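Local coordinates for protein 4-alpha-glucanotransferase (Streptococcus agalactiae, PDB 6M6T) that belongs to the 4-alpha-glucanotransferase (amylomaltase) family of TIM-barrel enzymes and holds glycan ligands in pockets of its fold, at residues D296-F301 against I340-L345; I46-T51 against D216-V221; M11-L16 against K42-L47. All coordinates share one frame; numbering follows the deposited sequence.

Interaction 1 of 3, residues D296-F301 against I340-L345; sequences DHFKGF and IIAENL. With AC1 (4,6-dideoxy-4-{[(1S,4R,5S,6S)-4,5,6-trihydroxy-3-(hydroxymethyl)cyclohex-2-en-1-yl]amino}-alpha-D-glucopyranose), chain J; ASO (1,5-anhydro-D-glucitol), chain I.
Glu343 meets the 296-301 loop with both its backbone and its carboxylate. Two successive amides grip it: Phe298 N donates to Glu343 O at 2.9 Å, and His297 N to Glu343 OE2 at 3.1 Å, the latter from above the carboxylate plane. With CG anti to the backbone N (chi1 -161°) and a bend at chi2, the glutamate chain swings alongside Asp296, the flat acid groups turned 35° apart. Glutamate suits the place because its chain is long enough to carry OE2 from the strand end to the His297 amide and the sugar pocket.

The 296-301 loop follows strand 292-295, and 340-345 comprises the neighbouring parallel strand 340-342 and the residues after it, at the C-terminal rim of the TIM barrel, where this fold places its ligand sites. Here Asp296 OD2 is covalently joined to C1 of the 1,5-anhydro-D-glucitol (ASO) at 1.5 Å, while Asp397 hydrogen-bonds the same sugar. His297, Glu343 and Leu345 line the pocket of AC1, which Tyr347 OH hydrogen-bonds.

The apolar contact lies on the side of the loop away from the sugars. Ala342 CB sits over the centre of the Phe298 ring, 3.5 Å from its centroid, a CH-pi contact; the small alanine lets the ring lie close against the strand. Leu356 of helix 350-359 touches both residues.

Interaction 2 of 3, residues I46-T51 against D216-V221; sequences ILPLTT and DMPIYV
The ring of Pro48 runs alongside the side chain of Asp216, and this pair carries most of the contact. No hydrogen bond links the two segments; the proline ring meets the aspartate through its aliphatic rim, with Pro48 CG and Pro48 CD each 3.6 Å from Asp216 CB. Pro48 CB comes within 3.7 Å of Asp216 O. A second proline adds to the apolar surface, Pro218 CD standing 3.9 Å from Pro48 CG. Prolines suit this place, since closed rings have no freely rotating side chain and so give a fixed apolar surface.

Asp216 meets the proline chiefly through CB and its carbonyl O. Its chi1 of -132° directs the carboxylate to partners outside the two segments: OD1 forms a salt bridge with Arg294, OD2 a hydrogen bond with Tyr59. Ile46 adds a carbonyl, with Ile46 O 4.0 Å from Asp216 CB.

The contact sits at the C-terminal ends of the neighbouring barrel strands 43-45 and 212-217, and a little further along the second segment Ile219 touches the bound 1,5-anhydro-D-glucitol. Helix 182-208 covers Ile46 and Leu49, helix 277-289 packs on Met217, and the next strand, 292-295, supplies Arg294.

Interaction 3 of 3, residues M11-L16 against K42-L47; sequences MHITSL and KFWQIL
Trp44 and His12 are both set by an extended first torsion. In Trp44, CG lies anti to the backbone N (chi1 -173°), sending the indole across to the 11-16 segment; the same choice in His12 (chi1 -164°) lays the imidazole against Leu47.

The indole N-H of Trp44 makes the polar link. Trp44 NE1 donates to Met11 O at 2.6 Å, arriving in the carbonyl plane on a lone pair, while the oxygen sits 19° out of the indole plane. Tryptophan suits this place because it brings one donor to a buried carbonyl and a broad apolar surface to the residues around it. A backbone bond, Met11 N to Gln45 O at 3.0 Å, prolongs the parallel pairing of strand 6-10 with strand 43-45.

These two strands, joined through helix 27-38, form the first beta-alpha-beta crossover of the TIM barrel. Phe32 and Val33 of that helix also pack on Trp44.

Around the indole, Leu16 CD1 meets the ring at its edge, 3.7 Å from Trp44 CZ2. Ile46 CG2 lies over one indole face, offset toward its rim, and touches Ile13 CD1 at 3.7 Å. The branched isoleucines thus fill the corner between the turn and the strand.

Leu47 crosses His12 at about a right angle and places its CB over the imidazole face, modelled too tightly for its exact spacing to be relied on. Near the rim of the opposite face lies Thr14 N, brought round by the turn that Ser15 N closes on His12 O at 2.8 Å.

Overall arrangement
All three contacts are buried, and each joins the ends of strands of the same parallel barrel, so their differences follow their distance from the sugars. Interactions 2 and 3 share Ile46 and Leu47, one chain run leaving strand 43-45 and serving neighbours on its two flanks, strands 212-217 and 6-10. Interaction 2 also touches interaction 1, where Ile219 packs against the 296-301 loop and Asp296 N is probably hydrogen-bonded to Met217 O. Interaction 1 joins acid side chains, one covalently linked to a sugar; between its segments interaction 2 has van der Waals contact without hydrogen bonds; interaction 3 mixes backbone and indole hydrogen bonds with hydrophobic filling, without touching the sugars.

Interaction 1 of 3, residues D296-F301 against I340-L345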
loop_
_atom_site.group_PDB
_atom_site.type_symbol
_atom_site.label_atom_id
_atom_site.label_comp_id
_atom_site.label_asym_id
_atom_site.label_seq_id
_atom_site.Cartn_x
_atom_site.Cartn_y
_atom_site.Cartn_z
ATOM N N ASP A 296 -0.119 -3.146 7.969
ATOM C CA ASP A 296 1.212 -2.575 8.111
ATOM C C ASP A 296 1.480 -2.244 9.569
ATOM O O ASP A 296 0.555 -1.978 10.339
ATOM C CB ASP A 296 1.359 -1.309 7.262
ATOM C CG ASP A 296 2.791 -0.804 7.229
ATOM O OD1 ASP A 296 3.688 -1.641 7.408
ATOM O OD2 ASP A 296 3.048 0.410 7.046
ATOM N N HIS A 297 2.761 -2.276 9.945
ATOM C CA HIS A 297 3.241 -1.783 11.243
ATOM C C HIS A 297 2.444 -2.368 12.409
ATOM O O HIS A 297 1.811 -1.660 13.196
ATOM C CB HIS A 297 3.206 -0.261 11.289
ATOM C CG HIS A 297 3.942 0.317 12.449
ATOM N ND1 HIS A 297 5.300 0.167 12.614
ATOM C CD2 HIS A 297 3.514 1.067 13.496
ATOM C CE1 HIS A 297 5.679 0.796 13.713
ATOM N NE2 HIS A 297 4.615 1.354 14.264
ATOM N N PHE A 298 2.491 -3.697 12.493
ATOM C CA PHE A 298 1.781 -4.435 13.527
ATOM C C PHE A 298 2.242 -4.022 14.921
ATOM O O PHE A 298 1.463 -4.090 15.888
ATOM C CB PHE A 298 2.001 -5.937 13.282
ATOM C CG PHE A 298 0.914 -6.812 13.820
ATOM C CD1 PHE A 298 -0.361 -6.770 13.274
ATOM C CD2 PHE A 298 1.172 -7.674 14.878
ATOM C CE1 PHE A 298 -1.361 -7.573 13.770
ATOM C CE2 PHE A 298 0.185 -8.479 15.388
ATOM C CZ PHE A 298 -1.086 -8.437 14.837
ATOM N N LYS A 299 3.501 -3.591 15.039
ATOM C CA LYS A 299 4.012 -3.087 16.307
ATOM C C LYS A 299 3.080 -2.033 16.894
ATOM O O LYS A 299 2.835 -2.005 18.108
ATOM C CB LYS A 299 5.418 -2.512 16.106
ATOM C CG LYS A 299 6.113 -2.054 17.400
ATOM C CD LYS A 299 5.900 -3.052 18.545
ATOM C CE LYS A 299 6.291 -2.460 19.853
ATOM N NZ LYS A 299 7.548 -1.740 19.618
ATOM N N GLY A 300 2.521 -1.183 16.035
ATOM C CA GLY A 300 1.649 -0.105 16.459
ATOM C C GLY A 300 0.395 -0.547 17.178
ATOM O O GLY A 300 -0.273 0.303 17.783
ATOM N N PHE A 301 0.050 -1.839 17.125
ATOM C CA PHE A 301 -1.102 -2.332 17.871
ATOM C C PHE A 301 -0.735 -2.835 19.260
ATOM O O PHE A 301 -1.632 -3.066 20.074
ATOM C CB PHE A 301 -1.825 -3.415 17.060
ATOM C CG PHE A 301 -2.471 -2.871 15.831
ATOM C CD1 PHE A 301 -3.743 -2.322 15.892
ATOM C CD2 PHE A 301 -1.782 -2.834 14.625
ATOM C CE1 PHE A 301 -4.339 -1.771 14.763
ATOM C CE2 PHE A 301 -2.371 -2.292 13.485
ATOM C CZ PHE A 301 -3.650 -1.764 13.554
ATOM N N ILE A 340 -5.560 -12.492 7.417
ATOM C CA ILE A 340 -4.653 -11.377 7.674
ATOM C C ILE A 340 -3.228 -11.899 7.748
ATOM O O ILE A 340 -2.972 -12.968 8.327
ATOM C CB ILE A 340 -5.004 -10.629 8.974
ATOM C CG1 ILE A 340 -6.514 -10.457 9.135
ATOM C CG2 ILE A 340 -4.285 -9.283 9.019
ATOM C CD1 ILE A 340 -7.211 -9.906 7.941
ATOM N N ILE A 341 -2.286 -11.142 7.191
ATOM C CA ILE A 341 -0.878 -11.331 7.504
ATOM C C ILE A 341 -0.394 -10.077 8.202
ATOM O O ILE A 341 -0.821 -8.962 7.870
ATOM C CB ILE A 341 -0.026 -11.663 6.267
ATOM C CG1 ILE A 341 0.111 -10.449 5.361
ATOM C CG2 ILE A 341 -0.616 -12.852 5.517
ATOM C CD1 ILE A 341 0.904 -10.728 4.102
ATOM N N ALA A 342 0.462 -10.267 9.203
ATOM C CA ALA A 342 0.896 -9.204 10.094
ATOM C C ALA A 342 2.327 -8.804 9.778
ATOM O O ALA A 342 3.223 -9.654 9.729
ATOM C CB ALA A 342 0.788 -9.654 11.547
ATOM N N GLU A 343 2.541 -7.513 9.579
ATOM C CA GLU A 343 3.868 -6.970 9.298
ATOM C C GLU A 343 4.507 -6.599 10.633
ATOM O O GLU A 343 4.257 -5.524 11.176
ATOM C CB GLU A 343 3.752 -5.765 8.364
ATOM C CG GLU A 343 5.037 -5.390 7.638
ATOM C CD GLU A 343 5.832 -4.305 8.369
ATOM O OE1 GLU A 343 6.934 -4.607 8.859
ATOM O OE2 GLU A 343 5.374 -3.140 8.457
ATOM N N ASN A 344 5.354 -7.477 11.171
ATOM C CA ASN A 344 5.842 -7.256 12.531
ATOM C C ASN A 344 7.337 -6.975 12.583
ATOM O O ASN A 344 8.051 -7.515 13.432
ATOM C CB ASN A 344 5.498 -8.455 13.413
ATOM C CG ASN A 344 6.104 -9.747 12.910
ATOM O OD1 ASN A 344 6.317 -9.932 11.712
ATOM N ND2 ASN A 344 6.386 -10.650 13.831
ATOM N N LEU A 345 7.822 -6.121 11.693
ATOM C CA LEU A 345 9.241 -5.815 11.626
ATOM C C LEU A 345 9.595 -4.704 12.603
ATOM O O LEU A 345 8.899 -3.691 12.682
ATOM C CB LEU A 345 9.626 -5.418 10.206
ATOM C CG LEU A 345 9.671 -6.650 9.298
ATOM C CD1 LEU A 345 9.199 -6.291 7.905
ATOM C CD2 LEU A 345 11.084 -7.260 9.268
HETATM C C1 AC1 J . 15.097 -1.887 11.317
HETATM O O2 AC1 J . 15.397 0.084 12.702
HETATM C C2 AC1 J . 14.757 -0.409 11.512
HETATM C C4A AC1 J . 7.773 -0.273 9.452
HETATM C C3 AC1 J . 13.277 -0.275 11.714
HETATM O O3 AC1 J . 13.012 1.111 11.892
HETATM C C4 AC1 J . 12.532 -0.808 10.488
HETATM N N4A AC1 J . 11.081 -0.810 10.694
HETATM C C5 AC1 J . 12.923 -2.243 10.203
HETATM O O5 AC1 J . 14.376 -2.395 10.123
HETATM C C6 AC1 J . 12.216 -2.675 8.901
HETATM C C1B AC1 J . 10.401 0.465 10.430
HETATM C C2B AC1 J . 9.165 0.450 11.273
HETATM O O2B AC1 J . 9.575 0.141 12.605
HETATM C C3B AC1 J . 8.271 -0.663 10.789
HETATM O O3B AC1 J . 7.127 -0.776 11.623
HETATM O O4 AC1 J . 6.987 -1.358 8.916
HETATM C C5B AC1 J . 8.832 0.096 8.605
HETATM C C7B AC1 J . 10.077 0.511 9.081
HETATM C C6B AC1 J . 8.569 0.110 7.114
HETATM O O6B AC1 J . 7.584 -0.894 6.865
HETATM C C1 ASO I . 4.182 1.331 7.159
HETATM C C2 ASO I . 5.066 1.402 5.896
HETATM C C3 ASO I . 6.072 2.558 6.025
HETATM C C4 ASO I . 5.279 3.862 6.225
HETATM C C5 ASO I . 4.395 3.738 7.435
HETATM C C6 ASO I . 3.443 4.933 7.465
HETATM O O2 ASO I . 5.745 0.161 5.672
HETATM O O3 ASO I . 6.910 2.631 4.820
HETATM O O4 ASO I . 6.153 5.008 6.364
HETATM O O5 ASO I . 3.528 2.607 7.312
HETATM O O6 ASO I . 2.163 4.518 7.975
#

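Interaction 2 of 3, residues I46-T51 against D216-V221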
loop_
_atom_site.group_PDB
_atom_site.type_symbol
_atom_site.label_atom_id
_atom_site.label_comp_id
_atom_site.label_asym_id
_atom_site.label_seq_id
_atom_site.Cartn_x
_atom_site.Cartn_y
_atom_site.Cartn_z
ATOM N N ILE A 46 0.168 -6.124 -3.808
ATOM C CA ILE A 46 0.255 -4.732 -4.213
ATOM C C ILE A 46 0.475 -3.864 -2.967
ATOM O O ILE A 46 0.442 -4.342 -1.825
ATOM C CB ILE A 46 -1.000 -4.290 -5.001
ATOM C CG1 ILE A 46 -2.260 -4.595 -4.183
ATOM C CG2 ILE A 46 -1.072 -5.004 -6.356
ATOM C CD1 ILE A 46 -3.421 -3.680 -4.453
ATOM N N LEU A 47 0.721 -2.569 -3.204
ATOM C CA LEU A 47 0.749 -1.547 -2.155
ATOM C C LEU A 47 -0.693 -1.118 -1.886
ATOM O O LEU A 47 -1.645 -1.738 -2.368
ATOM C CB LEU A 47 1.684 -0.422 -2.576
ATOM C CG LEU A 47 3.146 -0.831 -2.796
ATOM C CD1 LEU A 47 4.051 0.330 -2.435
ATOM C CD2 LEU A 47 3.568 -2.065 -2.015
ATOM N N PRO A 48 -0.932 -0.136 -1.012
ATOM C CA PRO A 48 -2.319 0.299 -0.820
ATOM C C PRO A 48 -2.835 1.025 -2.047
ATOM O O PRO A 48 -2.089 1.683 -2.780
ATOM C CB PRO A 48 -2.245 1.232 0.394
ATOM C CG PRO A 48 -1.000 0.897 1.066
ATOM C CD PRO A 48 -0.053 0.515 -0.017
ATOM N N LEU A 49 -4.132 0.892 -2.275
ATOM C CA LEU A 49 -4.783 1.565 -3.382
ATOM C C LEU A 49 -5.360 2.918 -2.981
ATOM O O LEU A 49 -6.228 3.455 -3.677
ATOM C CB LEU A 49 -5.867 0.658 -3.953
ATOM C CG LEU A 49 -5.303 -0.708 -4.333
ATOM C CD1 LEU A 49 -6.362 -1.513 -5.061
ATOM C CD2 LEU A 49 -4.018 -0.543 -5.170
ATOM N N THR A 50 -4.899 3.482 -1.879
ATOM C CA THR A 50 -5.511 4.709 -1.416
ATOM C C THR A 50 -4.931 5.912 -2.155
ATOM O O THR A 50 -3.963 5.812 -2.922
ATOM C CB THR A 50 -5.323 4.872 0.090
ATOM O OG1 THR A 50 -3.950 4.632 0.423
ATOM C CG2 THR A 50 -6.252 3.911 0.865
ATOM N N THR A 51 -5.541 7.068 -1.886
ATOM C CA THR A 51 -5.175 8.323 -2.527
ATOM C C THR A 51 -3.856 8.847 -1.963
ATOM O O THR A 51 -3.470 8.528 -0.835
ATOM C CB THR A 51 -6.289 9.347 -2.316
ATOM O OG1 THR A 51 -6.445 9.577 -0.908
ATOM C CG2 THR A 51 -7.620 8.832 -2.889
ATOM N N ASP A 216 -2.617 -4.110 1.075
ATOM C CA ASP A 216 -1.918 -3.424 2.155
ATOM C C ASP A 216 -2.893 -2.477 2.847
ATOM O O ASP A 216 -3.585 -1.701 2.177
ATOM C CB ASP A 216 -0.722 -2.630 1.595
ATOM C CG ASP A 216 0.586 -2.850 2.377
ATOM O OD1 ASP A 216 0.538 -2.978 3.625
ATOM O OD2 ASP A 216 1.672 -2.873 1.736
ATOM N N MET A 217 -2.939 -2.528 4.175
ATOM C CA MET A 217 -3.727 -1.570 4.956
ATOM C C MET A 217 -2.812 -0.691 5.798
ATOM O O MET A 217 -2.238 -1.170 6.797
ATOM C CB MET A 217 -4.734 -2.286 5.849
ATOM C CG MET A 217 -5.722 -1.369 6.540
ATOM S SD MET A 217 -6.976 -2.339 7.420
ATOM C CE MET A 217 -6.412 -2.215 9.115
ATOM N N PRO A 218 -2.635 0.578 5.440
ATOM C CA PRO A 218 -1.812 1.465 6.271
ATOM C C PRO A 218 -2.424 1.620 7.650
ATOM O O PRO A 218 -3.626 1.873 7.780
ATOM C CB PRO A 218 -1.825 2.787 5.496
ATOM C CG PRO A 218 -3.020 2.692 4.580
ATOM C CD PRO A 218 -3.164 1.257 4.243
ATOM N N ILE A 219 -1.579 1.456 8.681
ATOM C CA ILE A 219 -2.026 1.593 10.071
ATOM C C ILE A 219 -2.653 2.960 10.300
ATOM O O ILE A 219 -3.721 3.071 10.912
ATOM C CB ILE A 219 -0.866 1.356 11.055
ATOM C CG1 ILE A 219 -1.333 1.677 12.479
ATOM C CG2 ILE A 219 0.352 2.201 10.685
ATOM C CD1 ILE A 219 -0.354 1.301 13.606
ATOM N N TYR A 220 -2.011 4.011 9.804
ATOM C CA TYR A 220 -2.441 5.378 10.031
ATOM C C TYR A 220 -2.901 6.020 8.726
ATOM O O TYR A 220 -2.473 5.652 7.629
ATOM C CB TYR A 220 -1.310 6.224 10.628
ATOM C CG TYR A 220 -0.797 5.816 12.001
ATOM C CD1 TYR A 220 -1.658 5.698 13.094
ATOM C CD2 TYR A 220 0.566 5.600 12.217
ATOM C CE1 TYR A 220 -1.181 5.352 14.367
ATOM C CE2 TYR A 220 1.051 5.252 13.482
ATOM C CZ TYR A 220 0.175 5.130 14.552
ATOM O OH TYR A 220 0.672 4.767 15.789
ATOM N N VAL A 221 -3.760 7.018 8.874
ATOM C CA VAL A 221 -4.115 7.915 7.798
ATOM C C VAL A 221 -3.335 9.210 8.000
ATOM O O VAL A 221 -2.647 9.392 9.001
ATOM C CB VAL A 221 -5.631 8.156 7.761
ATOM C CG1 VAL A 221 -6.348 6.843 7.591
ATOM C CG2 VAL A 221 -6.063 8.783 9.052
#

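Interaction 3 of 3, residues M11-L16 against K42-L47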
loop_
_atom_site.group_PDB
_atom_site.type_symbol
_atom_site.label_atom_id
_atom_site.label_comp_id
_atom_site.label_asym_id
_atom_site.label_seq_id
_atom_site.Cartn_x
_atom_site.Cartn_y
_atom_site.Cartn_z
ATOM N N MET A 11 4.483 -6.467 -6.632
ATOM C CA MET A 11 4.510 -5.404 -7.630
ATOM C C MET A 11 3.278 -4.525 -7.499
ATOM O O MET A 11 2.146 -4.992 -7.674
ATOM C CB MET A 11 4.567 -5.955 -9.042
ATOM C CG MET A 11 5.471 -5.142 -9.888
ATOM S SD MET A 11 5.082 -5.324 -11.609
ATOM C CE MET A 11 6.364 -4.245 -12.161
ATOM N N HIS A 12 3.492 -3.247 -7.261
ATOM C CA HIS A 12 2.359 -2.358 -7.151
ATOM C C HIS A 12 1.802 -2.041 -8.532
ATOM O O HIS A 12 2.533 -1.986 -9.528
ATOM C CB HIS A 12 2.756 -1.070 -6.435
ATOM C CG HIS A 12 1.587 -0.288 -5.942
ATOM N ND1 HIS A 12 1.686 1.026 -5.547
ATOM C CD2 HIS A 12 0.287 -0.635 -5.785
ATOM C CE1 HIS A 12 0.497 1.454 -5.156
ATOM N NE2 HIS A 12 -0.371 0.466 -5.295
ATOM N N ILE A 13 0.485 -1.821 -8.571
ATOM C CA ILE A 13 -0.200 -1.348 -9.764
ATOM C C ILE A 13 0.538 -0.187 -10.420
ATOM O O ILE A 13 0.446 0.003 -11.631
ATOM C CB ILE A 13 -1.635 -0.957 -9.384
ATOM C CG1 ILE A 13 -2.228 -2.008 -8.440
ATOM C CG2 ILE A 13 -2.475 -0.729 -10.638
ATOM C CD1 ILE A 13 -2.806 -3.179 -9.121
ATOM N N THR A 14 1.281 0.609 -9.649
ATOM C CA THR A 14 1.929 1.750 -10.288
ATOM C C THR A 14 3.072 1.296 -11.190
ATOM O O THR A 14 3.338 1.933 -12.208
ATOM C CB THR A 14 2.404 2.781 -9.240
ATOM O OG1 THR A 14 3.667 2.411 -8.668
ATOM C CG2 THR A 14 1.390 2.922 -8.147
ATOM N N SER A 15 3.718 0.178 -10.868
ATOM C CA SER A 15 4.918 -0.235 -11.592
ATOM C C SER A 15 4.622 -0.963 -12.905
ATOM O O SER A 15 5.553 -1.206 -13.683
ATOM C CB SER A 15 5.795 -1.119 -10.697
ATOM O OG SER A 15 5.845 -0.641 -9.372
ATOM N N LEU A 16 3.364 -1.316 -13.166
ATOM C CA LEU A 16 2.969 -1.856 -14.460
ATOM C C LEU A 16 3.431 -0.905 -15.563
ATOM O O LEU A 16 3.669 0.275 -15.294
ATOM C CB LEU A 16 1.454 -2.050 -14.517
ATOM C CG LEU A 16 0.830 -3.348 -13.991
ATOM C CD1 LEU A 16 1.408 -3.799 -12.640
ATOM C CD2 LEU A 16 -0.657 -3.137 -13.866
ATOM N N LYS A 42 0.803 -17.972 -6.839
ATOM C CA LYS A 42 -0.443 -17.923 -6.087
ATOM C C LYS A 42 -0.872 -16.502 -5.771
ATOM O O LYS A 42 -2.066 -16.196 -5.838
ATOM C CB LYS A 42 -0.318 -18.726 -4.783
ATOM C CG LYS A 42 -1.567 -18.718 -3.932
ATOM C CD LYS A 42 -2.365 -19.986 -4.076
ATOM C CE LYS A 42 -3.509 -20.032 -3.074
ATOM N NZ LYS A 42 -2.969 -19.773 -1.721
ATOM N N PHE A 43 0.083 -15.614 -5.484
ATOM C CA PHE A 43 -0.244 -14.315 -4.913
ATOM C C PHE A 43 0.330 -13.177 -5.739
ATOM O O PHE A 43 1.435 -13.278 -6.285
ATOM C CB PHE A 43 0.266 -14.202 -3.452
ATOM C CG PHE A 43 -0.381 -15.178 -2.520
ATOM C CD1 PHE A 43 -1.752 -15.159 -2.313
ATOM C CD2 PHE A 43 0.369 -16.137 -1.877
ATOM C CE1 PHE A 43 -2.358 -16.082 -1.468
ATOM C CE2 PHE A 43 -0.230 -17.069 -1.031
ATOM C CZ PHE A 43 -1.589 -17.045 -0.833
ATOM N N TRP A 44 -0.446 -12.092 -5.811
ATOM C CA TRP A 44 -0.002 -10.769 -6.252
ATOM C C TRP A 44 -0.132 -9.864 -5.036
ATOM O O TRP A 44 -1.253 -9.624 -4.564
ATOM C CB TRP A 44 -0.858 -10.245 -7.418
ATOM C CG TRP A 44 -0.360 -8.975 -8.040
ATOM C CD1 TRP A 44 0.710 -8.245 -7.638
ATOM C CD2 TRP A 44 -0.890 -8.299 -9.202
ATOM N NE1 TRP A 44 0.872 -7.144 -8.454
ATOM C CE2 TRP A 44 -0.087 -7.164 -9.429
ATOM C CE3 TRP A 44 -1.956 -8.549 -10.075
ATOM C CZ2 TRP A 44 -0.314 -6.284 -10.475
ATOM C CZ3 TRP A 44 -2.189 -7.653 -11.099
ATOM C CH2 TRP A 44 -1.373 -6.534 -11.288
ATOM N N GLN A 45 0.996 -9.395 -4.496
ATOM C CA GLN A 45 0.962 -8.385 -3.444
ATOM C C GLN A 45 1.122 -7.006 -4.077
ATOM O O GLN A 45 2.100 -6.749 -4.793
ATOM C CB GLN A 45 2.048 -8.610 -2.394
ATOM C CG GLN A 45 1.906 -7.694 -1.161
ATOM C CD GLN A 45 2.684 -8.193 0.056
ATOM O OE1 GLN A 45 3.312 -9.261 0.035
ATOM N NE2 GLN A 45 2.640 -7.420 1.128
ATOM N N ILE A 46 0.168 -6.124 -3.808
ATOM C CA ILE A 46 0.255 -4.732 -4.213
ATOM C C ILE A 46 0.475 -3.864 -2.967
ATOM O O ILE A 46 0.442 -4.342 -1.825
ATOM C CB ILE A 46 -1.000 -4.290 -5.001
ATOM C CG1 ILE A 46 -2.260 -4.595 -4.183
ATOM C CG2 ILE A 46 -1.072 -5.004 -6.356
ATOM C CD1 ILE A 46 -3.421 -3.680 -4.453
ATOM N N LEU A 47 0.721 -2.569 -3.204
ATOM C CA LEU A 47 0.749 -1.547 -2.155
ATOM C C LEU A 47 -0.693 -1.118 -1.886
ATOM O O LEU A 47 -1.645 -1.738 -2.368
ATOM C CB LEU A 47 1.684 -0.422 -2.576
ATOM C CG LEU A 47 3.146 -0.831 -2.796
ATOM C CD1 LEU A 47 4.051 0.330 -2.435
ATOM C CD2 LEU A 47 3.568 -2.065 -2.015
#